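Long-range contact in arfgap-like finger domain containing protein (Cryptosporidium parvum Iowa II, PDB 2OWA), which probably activates GTP hydrolysis by the small GTPase Arf through the zinc-finger ArfGAP domain that this chain contains: residues A[37-42]-A[57-62]. Numbering follows the deposited sequence.
Sequences RTCFDC and FICLNC. With ZN (zinc ion), chain C.
Cys39 SG is gripped by zinc and by three backbone N-H groups. The site is the Cys4 zinc finger of the ArfGAP domain, built from two CxxC pairs, one per segment. Cys39 and Cys42 come from loop 37-42, Cys59 follows strand 56-58 directly, and Cys62 lies in the first turn of helix 60-67. Cys39 SG, Cys42 SG, Cys59 SG and Cys62 SG bind the zinc at 2.2 to 2.4 Å. Across the contact, Cys59 N gives Cys39 SG a weak hydrogen bond of 3.3 Å. Within its own loop, Cys39 SG also accepts from Asp41 N, weakly, and from Cys42 N, the straightest of the three at 163°. These N-H groups probably offset part of the negative charge on the sulfur. SG stands anti to the backbone N of Cys39 (chi1 165°), which turns it toward the amides of the following turn. Cys59 is the N-cap of helix 60-67, and its SG accepts a capping bond from Cys62 N at 3.5 Å. Away from the metal, Phe40 N donates to Phe57 O at 2.9 Å, in the carbonyl plane, and ties the loop to the strand. The Phe40 ring leads away toward helix 97-107 and meets Tyr119 edge-to-face. Asp41 and Ile58 lie side by side, pointing the same way, with Asp41 OD1 4.0 Å from Ile58 CG2. Asp41 OD2 makes a salt bridge to Lys117 and a hydrogen bond to His66; OD1 bonds Tyr119. Ile58 CG2 lies 4.0 Å from Phe40 CB, and Asp41 CB sits 3.7 Å from Cys62 SG.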
loop_
_atom_site.group_PDB
_atom_site.type_symbol
_atom_site.label_atom_id
_atom_site.label_comp_id
_atom_site.label_asym_id
_atom_site.label_seq_id
_atom_site.Cartn_x
_atom_site.Cartn_y
_atom_site.Cartn_z
ATOM N N ARG A 37 10.481 -4.638 0.395
ATOM C CA ARG A 37 11.128 -5.379 1.498
ATOM C C ARG A 37 11.597 -4.485 2.649
ATOM O O ARG A 37 12.157 -4.928 3.644
ATOM C CB ARG A 37 12.252 -6.247 0.939
ATOM C CG ARG A 37 11.716 -7.310 -0.015
ATOM C CD ARG A 37 12.712 -8.387 -0.231
ATOM N NE ARG A 37 12.724 -9.388 0.848
ATOM C CZ ARG A 37 13.563 -10.420 0.875
ATOM N NH1 ARG A 37 14.447 -10.567 -0.107
ATOM N NH2 ARG A 37 13.532 -11.292 1.883
ATOM N N THR A 38 11.296 -3.212 2.521
ATOM C CA THR A 38 11.514 -2.273 3.585
ATOM C C THR A 38 10.233 -1.406 3.725
ATOM O O THR A 38 9.595 -1.101 2.739
ATOM C CB THR A 38 12.758 -1.459 3.244
ATOM O OG1 THR A 38 12.977 -0.474 4.246
ATOM C CG2 THR A 38 12.610 -0.770 1.912
ATOM N N CYS A 39 9.844 -1.052 4.946
ATOM C CA CYS A 39 8.605 -0.270 5.165
ATOM C C CYS A 39 8.675 1.062 4.417
ATOM O O CYS A 39 9.713 1.725 4.425
ATOM C CB CYS A 39 8.408 -0.020 6.646
ATOM S SG CYS A 39 7.217 1.224 7.111
ATOM N N PHE A 40 7.572 1.459 3.795
ATOM C CA PHE A 40 7.537 2.716 3.035
ATOM C C PHE A 40 7.847 3.940 3.921
ATOM O O PHE A 40 8.445 4.912 3.445
ATOM C CB PHE A 40 6.171 2.906 2.335
ATOM C CG PHE A 40 6.148 4.057 1.358
ATOM C CD1 PHE A 40 6.782 3.948 0.119
ATOM C CD2 PHE A 40 5.484 5.231 1.666
ATOM C CE1 PHE A 40 6.781 5.022 -0.801
ATOM C CE2 PHE A 40 5.473 6.319 0.730
ATOM C CZ PHE A 40 6.136 6.179 -0.496
ATOM N N ASP A 41 7.422 3.907 5.183
ATOM C CA ASP A 41 7.616 5.066 6.079
ATOM C C ASP A 41 8.951 5.081 6.833
ATOM O O ASP A 41 9.595 6.141 6.929
ATOM C CB ASP A 41 6.486 5.160 7.111
ATOM C CG ASP A 41 5.133 5.443 6.485
ATOM O OD1 ASP A 41 5.038 5.423 5.230
ATOM O OD2 ASP A 41 4.172 5.680 7.267
ATOM N N CYS A 42 9.376 3.932 7.370
ATOM C CA CYS A 42 10.531 3.927 8.261
ATOM C C CYS A 42 11.659 2.969 7.891
ATOM O O CYS A 42 12.645 2.871 8.619
ATOM C CB CYS A 42 10.080 3.637 9.682
ATOM S SG CYS A 42 9.841 1.892 10.003
ATOM N N PHE A 57 3.575 -0.978 1.151
ATOM C CA PHE A 57 3.767 -1.867 2.318
ATOM C C PHE A 57 4.484 -1.155 3.460
ATOM O O PHE A 57 5.478 -0.456 3.228
ATOM C CB PHE A 57 4.572 -3.104 1.948
ATOM C CG PHE A 57 3.872 -3.991 1.002
ATOM C CD1 PHE A 57 3.046 -4.998 1.468
ATOM C CD2 PHE A 57 4.025 -3.807 -0.385
ATOM C CE1 PHE A 57 2.360 -5.841 0.553
ATOM C CE2 PHE A 57 3.366 -4.622 -1.287
ATOM C CZ PHE A 57 2.548 -5.657 -0.825
ATOM N N ILE A 58 3.989 -1.373 4.676
ATOM C CA ILE A 58 4.439 -0.644 5.883
ATOM C C ILE A 58 4.521 -1.634 7.058
ATOM O O ILE A 58 3.868 -2.651 7.009
ATOM C CB ILE A 58 3.467 0.520 6.235
ATOM C CG1 ILE A 58 1.996 0.033 6.372
ATOM C CG2 ILE A 58 3.649 1.708 5.214
ATOM C CD1 ILE A 58 1.020 1.142 6.780
ATOM N N CYS A 59 5.283 -1.319 8.111
ATOM C CA CYS A 59 5.470 -2.239 9.211
ATOM C C CYS A 59 4.327 -2.139 10.226
ATOM O O CYS A 59 3.477 -1.243 10.156
ATOM C CB CYS A 59 6.837 -2.014 9.904
ATOM S SG CYS A 59 7.051 -0.384 10.733
ATOM N N LEU A 60 4.341 -3.056 11.186
ATOM C CA LEU A 60 3.335 -3.131 12.235
ATOM C C LEU A 60 3.281 -1.844 13.060
ATOM O O LEU A 60 2.204 -1.438 13.510
ATOM C CB LEU A 60 3.549 -4.404 13.096
ATOM C CG LEU A 60 4.898 -4.731 13.771
ATOM C CD1 LEU A 60 5.154 -3.787 14.929
ATOM C CD2 LEU A 60 4.984 -6.195 14.282
ATOM N N ASN A 61 4.433 -1.191 13.229
ATOM C CA ASN A 61 4.538 0.090 13.916
ATOM C C ASN A 61 3.855 1.196 13.086
ATOM O O ASN A 61 2.934 1.853 13.565
ATOM C CB ASN A 61 6.022 0.430 14.163
ATOM C CG ASN A 61 6.222 1.483 15.247
ATOM O OD1 ASN A 61 5.954 2.688 15.051
ATOM N ND2 ASN A 61 6.721 1.029 16.416
ATOM N N CYS A 62 4.255 1.350 11.833
ATOM C CA CYS A 62 3.691 2.418 10.992
ATOM C C CYS A 62 2.221 2.174 10.679
ATOM O O CYS A 62 1.478 3.131 10.544
ATOM C CB CYS A 62 4.520 2.634 9.711
ATOM S SG CYS A 62 6.178 3.173 10.158
HETATM ZN ZN ZN C . 7.538 1.537 9.483
#